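Local coordinates for polyketide biosynthesis 3-hydroxy-3-methylglutaryl-ACP synthase PksG (Bacillus subtilis, PDB 4YXT), which catalyses the aldol condensation of an ACP-bound acetyl group with a beta-ketothioester polyketide intermediate during synthesis of the antibiotic bacillaene, at residues A[113-118]-A[329-334]; A[140-145]-A[298-303]; A[199-204]-A[214-219]; A[222-227]-A[322-327]. The protein carries 1 engineered substitution. All blocks are in the same frame, centred on the assembly; numbering follows the deposited sequence.

The four contacts show how a thiolase-type active site is assembled from sequence-distant pieces. Contact 1 has the widest span along the chain and encloses the other three; contact 3 closes before contact 4 opens, and contacts 2 and 4 interleave. Contacts 1 and 4 lie closest, their centres about 9 Å apart, and use the neighbouring strands 331-339 and 319-327 of the large mixed sheet, which strand 137-145 of contact 2 also joins. Centre to centre, contact 2 is about 11 Å and contact 3 about 13 Å from contact 1. Contacts 3 and 4 share helix 213-234. Parts of all four contacts lie near Cys114, the probable acyl-carrying nucleophile, while contacts 1 and 3 also reach the second subunit.

Contact 1. Residues A[113-118]-A[329-334]; sequences ACYSGT and GCCSEF
Tyr115 lays its ring over Cys331, whose SG stands 4.1 Å from the ring centroid and only 21° off the ring normal, a sulfur-aromatic contact over the face. The thiol is displaced toward the phenol end, with Cys331 SG 3.9 Å from Tyr115 CE2, while Cys331 CB adds a CH-pi contact on the same face. With CG of Tyr115 swung anti to the backbone N (chi1 177°), the ring is sent out over strand 331-334, and its CE1 comes to rest 3.7 Å from Glu333 CB. The far end of the ring is polar: Tyr115 OH donates to Glu333 OE2 at 2.8 Å, meeting that oxygen nearly along its C-O axis. OE2 lies in the plane of the phenol, although the carboxylate itself is turned 34° from the ring. Glu333 reaches it through an extended chain, and the CG2 methyl of Thr118 packs against the same oxygen at 3.9 Å. The other carboxylate oxygen, OE1, forms a salt bridge with Arg106 of the second subunit, so the glutamate joins Tyr115 to the dimer interface. Thr118 OG1 turns elsewhere, to Tyr335. Cys114, the acyl-thioester nucleophile by similarity, directly precedes Tyr115, and its place just ahead of the buried helix 116-130, here pinned to a strand of the C-terminal half, is the layout characteristic of the thiolase fold.

Contact 2. Residues A[140-145]-A[298-303]; sequences VIASDI and MGAALF
Met298 packs its side chain across Asp144, where strand 137-145 of the thiolase-type core sheet meets the turn leading into helix 301-312. Its CB approaches Asp144 OD2 to 3.4 Å, and the chain, bent at chi3 (-97°), brings CE to 3.8 Å from both Asp144 CB and the carbonyl carbon of Ile145. Gly299 follows with the polar link: its N-H is donated to Asp144 OD2 at 3.0 Å, on the anti side of that oxygen and 19° out of the carboxylate plane. The bond is bent, with an angle of 144° at the hydrogen. The other oxygen of Asp144, OD1, accepts from Ala82 N and is paired with the hydroxyls of Ser81 and Ser83. Asp144 thus ties the turn to the loop carrying Ala82, an engineered residue at a position assigned by similarity to the catalytic proton donor/acceptor. Ala300 comes next, its methyl pressed close to Ala142, CB to CB 3.5 Å; small side chains on both partners let the backbones approach here, to 4.9 Å between CA atoms. Three residues further on, Phe303 presents its ring edge to Ala142, with CD2 4.2 Å from the CB methyl.

Contact 3. Residues A[199-204]-A[214-219]; sequences MDTCRP and DLSLMS
The carboxylate of Asp200 is the flat group that meets helix 214-219. Ser219 OG stands well to one side of its plane, 3.2 Å from OD2, and Ser216 CA closes on the OD2 end at 3.5 Å. The hydroxyl of Ser216 is displaced to the other side of the plane, lying 3.4 Å from Asp200 CB. Nothing here counts as a hydrogen bond between the two segments; the carboxylate finds its partners outside. OD2 and Ser219 OG both pair with the phenol oxygen of Tyr326, while OD1 has a weak bond from Gly329 N. A chi1 of 51° tucks CG of Asp200 between the N and C of its own backbone and so brings OD2 beside Ser216 CA and Ser219 OG. This is a beta hairpin, strands 201-205 and 208-211, running straight into helix 213-234, so that the entry to the hairpin folds back over the first turns of the helix. Two methyl groups make the remaining contacts. Leu215 CD2 rests against the start of the hairpin, 3.9 Å from Met199 O and 4.0 Å from Asp200 CA. The CG2 methyl of Thr201 lies unusually close to Ser216 OG. That serine hydroxyl is bonded to the carbonyl of Asp212, and OG1 of Thr201 to Ser328 OG. Thr201 lies about 6 Å from Cys114, side chain to side chain, while the hairpin beyond it reaches the second subunit, where Arg203 N donates to Asp86 of that chain.

Contact 4. Residues A[222-227]-A[322-327]; sequences DCCEQT and GCFSYG
Phe324 points its ring into helix 222-227, one face turned to Cys224 and an edge to Thr227. Cys224 SG stands almost squarely above the ring, 4.1 Å from the centroid and 9° off the normal, and CB of the same residue adds a CH-pi contact at 4.0 Å from that centroid. Putting SG anti to the backbone N (chi1 -165°) is what carries the sulfur over the ring. Thr227 crosses the ring at about a right angle, its OG1 lying near the ring plane 3.3 Å from Phe324 CE1. That hydroxyl is itself held within the helix, donating to Cys223 O at 2.7 Å; the same carbonyl takes the N-H of Thr227 from the opposite face. Such interlocking is that of a helix laid on a sheet: helix 213-234 covers strand 319-327 of the thiolase-type core, with the local axes 9.0 Å apart and 135° between their directions. Tyr326, two residues along the strand, meets the helix in the contrasting manner. Cys223 SG comes to its ring in plane, 3.8 Å from Tyr326 CE2, an edge-on sulfur-aromatic contact. The side chain of Tyr326 passes about 4 Å from that of His250, an active-site residue by similarity.

Contact 1. Residues A[113-118]-A[329-334]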
loop_
_atom_site.group_PDB
_atom_site.type_symbol
_atom_site.label_atom_id
_atom_site.label_comp_id
_atom_site.label_asym_id
_atom_site.label_seq_id
_atom_site.Cartn_x
_atom_site.Cartn_y
_atom_site.Cartn_z
ATOM N N ALA A 113 -7.731 -0.671 -5.331
ATOM C CA ALA A 113 -8.362 -1.337 -6.469
ATOM C C ALA A 113 -7.481 -1.148 -7.668
ATOM O O ALA A 113 -6.282 -1.297 -7.527
ATOM C CB ALA A 113 -9.805 -0.845 -6.692
ATOM N N CYS A 114 -8.034 -0.786 -8.816
ATOM C CA CYS A 114 -7.291 -0.862 -10.046
ATOM C C CYS A 114 -6.248 0.295 -10.188
ATOM O O CYS A 114 -5.402 0.261 -11.084
ATOM C CB CYS A 114 -8.279 -0.805 -11.220
ATOM S SG CYS A 114 -9.812 -1.809 -10.978
ATOM N N TYR A 115 -6.275 1.252 -9.291
ATOM C CA TYR A 115 -5.318 2.419 -9.285
ATOM C C TYR A 115 -3.985 2.042 -8.609
ATOM O O TYR A 115 -2.963 2.746 -8.717
ATOM C CB TYR A 115 -6.012 3.610 -8.533
ATOM C CG TYR A 115 -5.175 4.807 -8.373
ATOM C CD1 TYR A 115 -4.871 5.597 -9.460
ATOM C CD2 TYR A 115 -4.626 5.129 -7.151
ATOM C CE1 TYR A 115 -4.040 6.701 -9.325
ATOM C CE2 TYR A 115 -3.815 6.235 -7.001
ATOM C CZ TYR A 115 -3.513 7.000 -8.082
ATOM O OH TYR A 115 -2.687 8.114 -7.932
ATOM N N SER A 116 -3.984 0.890 -7.961
ATOM C CA SER A 116 -2.838 0.459 -7.209
ATOM C C SER A 116 -1.534 0.542 -8.018
ATOM O O SER A 116 -0.535 0.962 -7.514
ATOM C CB SER A 116 -3.062 -0.958 -6.703
ATOM O OG SER A 116 -2.957 -1.831 -7.819
ATOM N N GLY A 117 -1.597 0.154 -9.285
ATOM C CA GLY A 117 -0.485 0.054 -10.123
ATOM C C GLY A 117 0.154 1.428 -10.264
ATOM O O GLY A 117 1.335 1.578 -10.008
ATOM N N THR A 118 -0.651 2.408 -10.643
ATOM C CA THR A 118 -0.213 3.792 -10.762
ATOM C C THR A 118 0.325 4.439 -9.482
ATOM O O THR A 118 1.283 5.278 -9.510
ATOM C CB THR A 118 -1.409 4.605 -11.301
ATOM O OG1 THR A 118 -1.607 4.246 -12.670
ATOM C CG2 THR A 118 -1.180 6.080 -11.189
ATOM N N GLY A 329 -13.654 3.002 -6.061
ATOM C CA GLY A 329 -13.606 3.254 -4.637
ATOM C C GLY A 329 -13.666 4.673 -4.119
ATOM O O GLY A 329 -14.324 4.869 -3.093
ATOM N N CYS A 330 -12.998 5.669 -4.755
ATOM C CA CYS A 330 -12.301 5.558 -6.023
ATOM C C CYS A 330 -11.139 6.566 -6.056
ATOM O O CYS A 330 -11.129 7.504 -5.276
ATOM C CB CYS A 330 -13.211 5.908 -7.182
ATOM S SG CYS A 330 -13.287 7.688 -7.628
ATOM N N CYS A 331 -10.161 6.322 -6.904
ATOM C CA CYS A 331 -9.073 7.299 -7.179
ATOM C C CYS A 331 -8.666 7.152 -8.640
ATOM O O CYS A 331 -8.870 6.064 -9.234
ATOM C CB CYS A 331 -7.820 7.135 -6.233
ATOM S SG CYS A 331 -6.744 8.616 -6.234
ATOM N N SER A 332 -8.082 8.213 -9.204
ATOM C CA SER A 332 -7.718 8.209 -10.593
ATOM C C SER A 332 -6.596 9.209 -10.896
ATOM O O SER A 332 -6.287 10.070 -10.087
ATOM C CB SER A 332 -8.948 8.486 -11.483
ATOM O OG SER A 332 -9.523 9.766 -11.296
ATOM N N GLU A 333 -5.961 9.057 -12.058
ATOM C CA GLU A 333 -4.860 9.908 -12.436
ATOM C C GLU A 333 -4.610 9.881 -13.957
ATOM O O GLU A 333 -4.648 8.823 -14.569
ATOM C CB GLU A 333 -3.564 9.524 -11.726
ATOM C CG GLU A 333 -2.376 10.526 -11.943
ATOM C CD GLU A 333 -1.225 10.384 -10.893
ATOM O OE1 GLU A 333 -0.133 10.975 -11.070
ATOM O OE2 GLU A 333 -1.382 9.688 -9.854
ATOM N N PHE A 334 -4.294 11.058 -14.516
ATOM C CA PHE A 334 -3.873 11.173 -15.872
ATOM C C PHE A 334 -2.478 11.702 -15.860
ATOM O O PHE A 334 -2.214 12.713 -15.253
ATOM C CB PHE A 334 -4.789 12.114 -16.657
ATOM C CG PHE A 334 -4.425 12.226 -18.088
ATOM C CD1 PHE A 334 -3.549 13.219 -18.520
ATOM C CD2 PHE A 334 -4.937 11.335 -19.015
ATOM C CE1 PHE A 334 -3.199 13.299 -19.846
ATOM C CE2 PHE A 334 -4.598 11.420 -20.362
ATOM C CZ PHE A 334 -3.718 12.382 -20.779
#

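Contact 2. Residues A[140-145]-A[298-303]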
loop_
_atom_site.group_PDB
_atom_site.type_symbol
_atom_site.label_atom_id
_atom_site.label_comp_id
_atom_site.label_asym_id
_atom_site.label_seq_id
_atom_site.Cartn_x
_atom_site.Cartn_y
_atom_site.Cartn_z
ATOM N N VAL A 140 8.248 -2.155 -9.504
ATOM C CA VAL A 140 6.861 -2.096 -9.175
ATOM C C VAL A 140 6.268 -3.226 -9.953
ATOM O O VAL A 140 6.530 -3.379 -11.151
ATOM C CB VAL A 140 6.189 -0.768 -9.624
ATOM C CG1 VAL A 140 4.726 -0.748 -9.246
ATOM C CG2 VAL A 140 6.876 0.420 -9.014
ATOM N N ILE A 141 5.461 -4.001 -9.262
ATOM C CA ILE A 141 4.838 -5.140 -9.821
ATOM C C ILE A 141 3.335 -5.057 -9.471
ATOM O O ILE A 141 2.972 -5.084 -8.326
ATOM C CB ILE A 141 5.416 -6.412 -9.190
ATOM C CG1 ILE A 141 6.901 -6.535 -9.497
ATOM C CG2 ILE A 141 4.647 -7.630 -9.691
ATOM C CD1 ILE A 141 7.499 -7.867 -9.076
ATOM N N ALA A 142 2.489 -4.931 -10.478
ATOM C CA ALA A 142 1.078 -5.055 -10.289
ATOM C C ALA A 142 0.635 -6.500 -10.644
ATOM O O ALA A 142 0.845 -6.930 -11.749
ATOM C CB ALA A 142 0.368 -4.016 -11.124
ATOM N N SER A 143 0.028 -7.221 -9.686
ATOM C CA SER A 143 -0.383 -8.644 -9.786
ATOM C C SER A 143 -1.808 -8.824 -9.218
ATOM O O SER A 143 -2.057 -8.586 -8.037
ATOM C CB SER A 143 0.621 -9.500 -8.971
ATOM O OG SER A 143 0.620 -10.911 -9.291
ATOM N N ASP A 144 -2.752 -9.226 -10.059
ATOM C CA ASP A 144 -4.132 -9.476 -9.645
ATOM C C ASP A 144 -4.708 -10.693 -10.368
ATOM O O ASP A 144 -4.362 -10.956 -11.527
ATOM C CB ASP A 144 -5.066 -8.287 -9.918
ATOM C CG ASP A 144 -5.067 -7.246 -8.781
ATOM O OD1 ASP A 144 -5.217 -7.629 -7.586
ATOM O OD2 ASP A 144 -4.891 -6.033 -9.107
ATOM N N ILE A 145 -5.577 -11.402 -9.629
ATOM C CA ILE A 145 -6.267 -12.605 -10.041
ATOM C C ILE A 145 -7.748 -12.395 -9.737
ATOM O O ILE A 145 -8.099 -12.137 -8.596
ATOM C CB ILE A 145 -5.830 -13.818 -9.214
ATOM C CG1 ILE A 145 -4.429 -14.337 -9.612
ATOM C CG2 ILE A 145 -6.792 -14.987 -9.449
ATOM C CD1 ILE A 145 -3.278 -13.387 -9.494
ATOM N N MET A 298 -7.121 -5.675 -13.523
ATOM C CA MET A 298 -7.307 -4.775 -12.368
ATOM C C MET A 298 -6.194 -3.730 -12.179
ATOM O O MET A 298 -6.018 -2.858 -13.045
ATOM C CB MET A 298 -7.585 -5.616 -11.151
ATOM C CG MET A 298 -8.930 -6.322 -11.277
ATOM S SD MET A 298 -9.172 -7.588 -10.052
ATOM C CE MET A 298 -8.656 -8.966 -11.079
ATOM N N GLY A 299 -5.451 -3.828 -11.086
ATOM C CA GLY A 299 -4.321 -2.986 -10.845
ATOM C C GLY A 299 -3.306 -2.937 -11.963
ATOM O O GLY A 299 -2.576 -1.962 -12.104
ATOM N N ALA A 300 -3.202 -3.984 -12.754
ATOM C CA ALA A 300 -2.155 -4.000 -13.787
ATOM C C ALA A 300 -2.705 -3.668 -15.171
ATOM O O ALA A 300 -1.941 -3.676 -16.185
ATOM C CB ALA A 300 -1.479 -5.349 -13.800
ATOM N N ALA A 301 -3.993 -3.351 -15.251
ATOM C CA ALA A 301 -4.644 -3.150 -16.562
ATOM C C ALA A 301 -4.016 -2.005 -17.349
ATOM O O ALA A 301 -3.625 -2.193 -18.504
ATOM C CB ALA A 301 -6.183 -2.917 -16.440
ATOM N N LEU A 302 -3.973 -0.810 -16.786
ATOM C CA LEU A 302 -3.339 0.287 -17.526
ATOM C C LEU A 302 -1.894 -0.045 -17.954
ATOM O O LEU A 302 -1.487 0.304 -19.034
ATOM C CB LEU A 302 -3.343 1.571 -16.713
ATOM C CG LEU A 302 -2.517 2.687 -17.338
ATOM C CD1 LEU A 302 -3.201 3.225 -18.597
ATOM C CD2 LEU A 302 -2.373 3.749 -16.290
ATOM N N PHE A 303 -1.093 -0.656 -17.090
ATOM C CA PHE A 303 0.239 -1.025 -17.519
ATOM C C PHE A 303 0.238 -1.952 -18.735
ATOM O O PHE A 303 1.085 -1.775 -19.593
ATOM C CB PHE A 303 1.045 -1.658 -16.384
ATOM C CG PHE A 303 1.380 -0.712 -15.251
ATOM C CD1 PHE A 303 1.559 0.669 -15.470
ATOM C CD2 PHE A 303 1.585 -1.214 -13.973
ATOM C CE1 PHE A 303 1.875 1.511 -14.408
ATOM C CE2 PHE A 303 1.906 -0.366 -12.903
ATOM C CZ PHE A 303 2.062 0.990 -13.139
#

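Contact 3. Residues A[199-204]-A[214-219]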
loop_
_atom_site.group_PDB
_atom_site.type_symbol
_atom_site.label_atom_id
_atom_site.label_comp_id
_atom_site.label_asym_id
_atom_site.label_seq_id
_atom_site.Cartn_x
_atom_site.Cartn_y
_atom_site.Cartn_z
ATOM N N MET A 199 -19.144 3.852 -3.973
ATOM C CA MET A 199 -19.228 2.414 -3.770
ATOM C C MET A 199 -19.515 1.712 -5.074
ATOM O O MET A 199 -20.495 1.011 -5.168
ATOM C CB MET A 199 -20.355 2.075 -2.797
ATOM C CG MET A 199 -19.994 2.226 -1.330
ATOM S SD MET A 199 -18.640 1.205 -0.669
ATOM C CE MET A 199 -19.298 -0.444 -0.878
ATOM N N ASP A 200 -18.654 1.841 -6.062
ATOM C CA ASP A 200 -18.963 1.268 -7.372
ATOM C C ASP A 200 -18.599 -0.202 -7.464
ATOM O O ASP A 200 -19.378 -1.014 -7.979
ATOM C CB ASP A 200 -18.392 2.101 -8.532
ATOM C CG ASP A 200 -16.898 2.423 -8.384
ATOM O OD1 ASP A 200 -16.387 2.453 -7.258
ATOM O OD2 ASP A 200 -16.241 2.624 -9.411
ATOM N N THR A 201 -17.425 -0.562 -6.972
ATOM C CA THR A 201 -17.057 -1.947 -6.898
ATOM C C THR A 201 -16.046 -2.133 -5.756
ATOM O O THR A 201 -15.252 -1.233 -5.455
ATOM C CB THR A 201 -16.442 -2.478 -8.216
ATOM O OG1 THR A 201 -15.056 -2.190 -8.223
ATOM C CG2 THR A 201 -17.075 -1.893 -9.495
ATOM N N CYS A 202 -16.092 -3.310 -5.140
ATOM C CA CYS A 202 -15.285 -3.635 -3.984
ATOM C C CYS A 202 -15.131 -5.139 -3.818
ATOM O O CYS A 202 -15.819 -5.944 -4.512
ATOM C CB CYS A 202 -15.914 -3.042 -2.702
ATOM S SG CYS A 202 -17.602 -3.567 -2.344
ATOM N N ARG A 203 -14.228 -5.492 -2.902
ATOM C CA ARG A 203 -13.922 -6.891 -2.502
ATOM C C ARG A 203 -14.019 -7.075 -0.971
ATOM O O ARG A 203 -13.016 -7.290 -0.250
ATOM C CB ARG A 203 -12.569 -7.319 -3.010
ATOM C CG ARG A 203 -12.494 -7.414 -4.528
ATOM C CD ARG A 203 -11.167 -8.060 -4.945
ATOM N NE ARG A 203 -11.171 -8.531 -6.326
ATOM C CZ ARG A 203 -10.215 -9.292 -6.874
ATOM N NH1 ARG A 203 -9.137 -9.639 -6.165
ATOM N NH2 ARG A 203 -10.312 -9.677 -8.153
ATOM N N PRO A 204 -15.256 -7.002 -0.465
ATOM C CA PRO A 204 -15.426 -6.994 0.945
ATOM C C PRO A 204 -15.350 -8.357 1.568
ATOM O O PRO A 204 -15.249 -8.437 2.786
ATOM C CB PRO A 204 -16.821 -6.404 1.123
ATOM C CG PRO A 204 -17.514 -6.670 -0.135
ATOM C CD PRO A 204 -16.530 -7.026 -1.189
ATOM N N ASP A 214 -23.302 0.184 -13.623
ATOM C CA ASP A 214 -23.706 1.496 -14.107
ATOM C C ASP A 214 -22.981 2.603 -13.331
ATOM O O ASP A 214 -22.501 3.589 -13.912
ATOM C CB ASP A 214 -25.231 1.655 -14.014
ATOM C CG ASP A 214 -25.746 2.919 -14.726
ATOM O OD1 ASP A 214 -25.819 2.912 -15.982
ATOM O OD2 ASP A 214 -26.100 3.912 -14.028
ATOM N N LEU A 215 -22.859 2.441 -12.022
ATOM C CA LEU A 215 -22.093 3.424 -11.245
ATOM C C LEU A 215 -20.608 3.504 -11.625
ATOM O O LEU A 215 -20.059 4.622 -11.796
ATOM C CB LEU A 215 -22.230 3.103 -9.762
ATOM C CG LEU A 215 -21.821 4.221 -8.825
ATOM C CD1 LEU A 215 -22.602 5.480 -9.155
ATOM C CD2 LEU A 215 -22.044 3.758 -7.385
ATOM N N SER A 216 -19.955 2.341 -11.741
ATOM C CA SER A 216 -18.510 2.284 -12.100
ATOM C C SER A 216 -18.260 2.991 -13.392
ATOM O O SER A 216 -17.281 3.756 -13.538
ATOM C CB SER A 216 -17.992 0.846 -12.229
ATOM O OG SER A 216 -18.540 0.039 -11.195
ATOM N N LEU A 217 -19.171 2.752 -14.334
ATOM C CA LEU A 217 -19.101 3.392 -15.640
ATOM C C LEU A 217 -19.139 4.920 -15.548
ATOM O O LEU A 217 -18.270 5.612 -16.102
ATOM C CB LEU A 217 -20.209 2.832 -16.559
ATOM C CG LEU A 217 -20.389 3.605 -17.873
ATOM C CD1 LEU A 217 -19.057 3.718 -18.596
ATOM C CD2 LEU A 217 -21.470 2.950 -18.746
ATOM N N MET A 218 -20.114 5.457 -14.822
ATOM C CA MET A 218 -20.238 6.902 -14.631
ATOM C C MET A 218 -19.013 7.436 -13.935
ATOM O O MET A 218 -18.514 8.500 -14.321
ATOM C CB MET A 218 -21.421 7.304 -13.737
ATOM C CG MET A 218 -22.765 7.613 -14.342
ATOM S SD MET A 218 -23.890 7.940 -12.929
ATOM C CE MET A 218 -24.914 6.468 -12.847
ATOM N N SER A 219 -18.571 6.779 -12.849
ATOM C CA SER A 219 -17.403 7.312 -12.115
ATOM C C SER A 219 -16.099 7.250 -12.951
ATOM O O SER A 219 -15.355 8.241 -13.077
ATOM C CB SER A 219 -17.261 6.683 -10.746
ATOM O OG SER A 219 -17.238 5.283 -10.826
#

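Contact 4. Residues A[222-227]-A[322-327]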
loop_
_atom_site.group_PDB
_atom_site.type_symbol
_atom_site.label_atom_id
_atom_site.label_comp_id
_atom_site.label_asym_id
_atom_site.label_seq_id
_atom_site.Cartn_x
_atom_site.Cartn_y
_atom_site.Cartn_z
ATOM N N ASP A 222 -16.601 10.190 -15.404
ATOM C CA ASP A 222 -16.357 11.441 -14.673
ATOM C C ASP A 222 -14.859 11.674 -14.327
ATOM O O ASP A 222 -14.348 12.806 -14.526
ATOM C CB ASP A 222 -17.238 11.514 -13.450
ATOM C CG ASP A 222 -18.746 11.560 -13.807
ATOM O OD1 ASP A 222 -19.102 11.890 -14.975
ATOM O OD2 ASP A 222 -19.575 11.257 -12.901
ATOM N N CYS A 223 -14.144 10.621 -13.886
ATOM C CA CYS A 223 -12.736 10.763 -13.566
ATOM C C CYS A 223 -11.882 10.946 -14.818
ATOM O O CYS A 223 -10.909 11.702 -14.792
ATOM C CB CYS A 223 -12.163 9.629 -12.730
ATOM S SG CYS A 223 -12.835 9.318 -11.048
ATOM N N CYS A 224 -12.225 10.249 -15.902
ATOM C CA CYS A 224 -11.525 10.477 -17.160
ATOM C C CYS A 224 -11.510 11.979 -17.564
ATOM O O CYS A 224 -10.456 12.549 -17.911
ATOM C CB CYS A 224 -12.123 9.601 -18.249
ATOM S SG CYS A 224 -11.041 9.545 -19.644
ATOM N N GLU A 225 -12.638 12.661 -17.427
ATOM C CA GLU A 225 -12.673 14.101 -17.730
ATOM C C GLU A 225 -11.988 14.965 -16.659
ATOM O O GLU A 225 -11.273 15.922 -16.986
ATOM C CB GLU A 225 -14.121 14.554 -17.923
ATOM C CG GLU A 225 -14.370 16.051 -17.758
ATOM C CD GLU A 225 -15.853 16.408 -17.873
ATOM O OE1 GLU A 225 -16.643 15.576 -18.398
ATOM O OE2 GLU A 225 -16.238 17.520 -17.420
ATOM N N GLN A 226 -12.206 14.681 -15.372
ATOM C CA GLN A 226 -11.607 15.547 -14.345
ATOM C C GLN A 226 -10.116 15.411 -14.301
ATOM O O GLN A 226 -9.393 16.396 -14.147
ATOM C CB GLN A 226 -12.190 15.289 -12.962
ATOM C CG GLN A 226 -13.651 15.698 -12.866
ATOM C CD GLN A 226 -13.882 17.193 -13.055
ATOM O OE1 GLN A 226 -14.917 17.617 -13.577
ATOM N NE2 GLN A 226 -12.920 17.993 -12.629
ATOM N N THR A 227 -9.627 14.199 -14.469
ATOM C CA THR A 227 -8.171 14.026 -14.429
ATOM C C THR A 227 -7.498 14.861 -15.509
ATOM O O THR A 227 -6.463 15.510 -15.284
ATOM C CB THR A 227 -7.755 12.529 -14.511
ATOM O OG1 THR A 227 -8.324 11.900 -15.656
ATOM C CG2 THR A 227 -8.161 11.788 -13.274
ATOM N N GLY A 322 -0.257 9.536 -23.437
ATOM C CA GLY A 322 -1.089 9.983 -22.359
ATOM C C GLY A 322 -1.697 8.771 -21.695
ATOM O O GLY A 322 -2.229 7.903 -22.388
ATOM N N CYS A 323 -1.666 8.727 -20.354
ATOM C CA CYS A 323 -2.173 7.581 -19.602
ATOM C C CYS A 323 -3.242 7.946 -18.588
ATOM O O CYS A 323 -3.032 8.801 -17.747
ATOM C CB CYS A 323 -1.043 6.933 -18.835
ATOM S SG CYS A 323 0.281 6.150 -19.785
ATOM N N PHE A 324 -4.345 7.201 -18.594
ATOM C CA PHE A 324 -5.436 7.412 -17.668
ATOM C C PHE A 324 -5.599 6.208 -16.823
ATOM O O PHE A 324 -5.901 5.183 -17.337
ATOM C CB PHE A 324 -6.755 7.644 -18.398
ATOM C CG PHE A 324 -7.934 7.683 -17.486
ATOM C CD1 PHE A 324 -8.050 8.692 -16.527
ATOM C CD2 PHE A 324 -8.911 6.727 -17.567
ATOM C CE1 PHE A 324 -9.130 8.740 -15.658
ATOM C CE2 PHE A 324 -10.002 6.755 -16.708
ATOM C CZ PHE A 324 -10.111 7.758 -15.739
ATOM N N SER A 325 -5.495 6.369 -15.516
ATOM C CA SER A 325 -5.721 5.297 -14.535
ATOM C C SER A 325 -6.989 5.498 -13.713
ATOM O O SER A 325 -7.328 6.630 -13.288
ATOM C CB SER A 325 -4.493 5.275 -13.589
ATOM O OG SER A 325 -4.677 4.519 -12.411
ATOM N N TYR A 326 -7.683 4.388 -13.442
ATOM C CA TYR A 326 -8.878 4.425 -12.630
ATOM C C TYR A 326 -8.892 3.239 -11.720
ATOM O O TYR A 326 -8.662 2.133 -12.135
ATOM C CB TYR A 326 -10.149 4.347 -13.475
ATOM C CG TYR A 326 -11.413 4.347 -12.597
ATOM C CD1 TYR A 326 -12.109 3.188 -12.323
ATOM C CD2 TYR A 326 -11.887 5.545 -12.023
ATOM C CE1 TYR A 326 -13.238 3.207 -11.503
ATOM C CE2 TYR A 326 -13.003 5.560 -11.202
ATOM C CZ TYR A 326 -13.672 4.385 -10.951
ATOM O OH TYR A 326 -14.737 4.430 -10.101
ATOM N N GLY A 327 -9.268 3.463 -10.496
ATOM C CA GLY A 327 -9.651 2.367 -9.666
ATOM C C GLY A 327 -10.924 2.708 -8.958
ATOM O O GLY A 327 -11.148 3.855 -8.573
#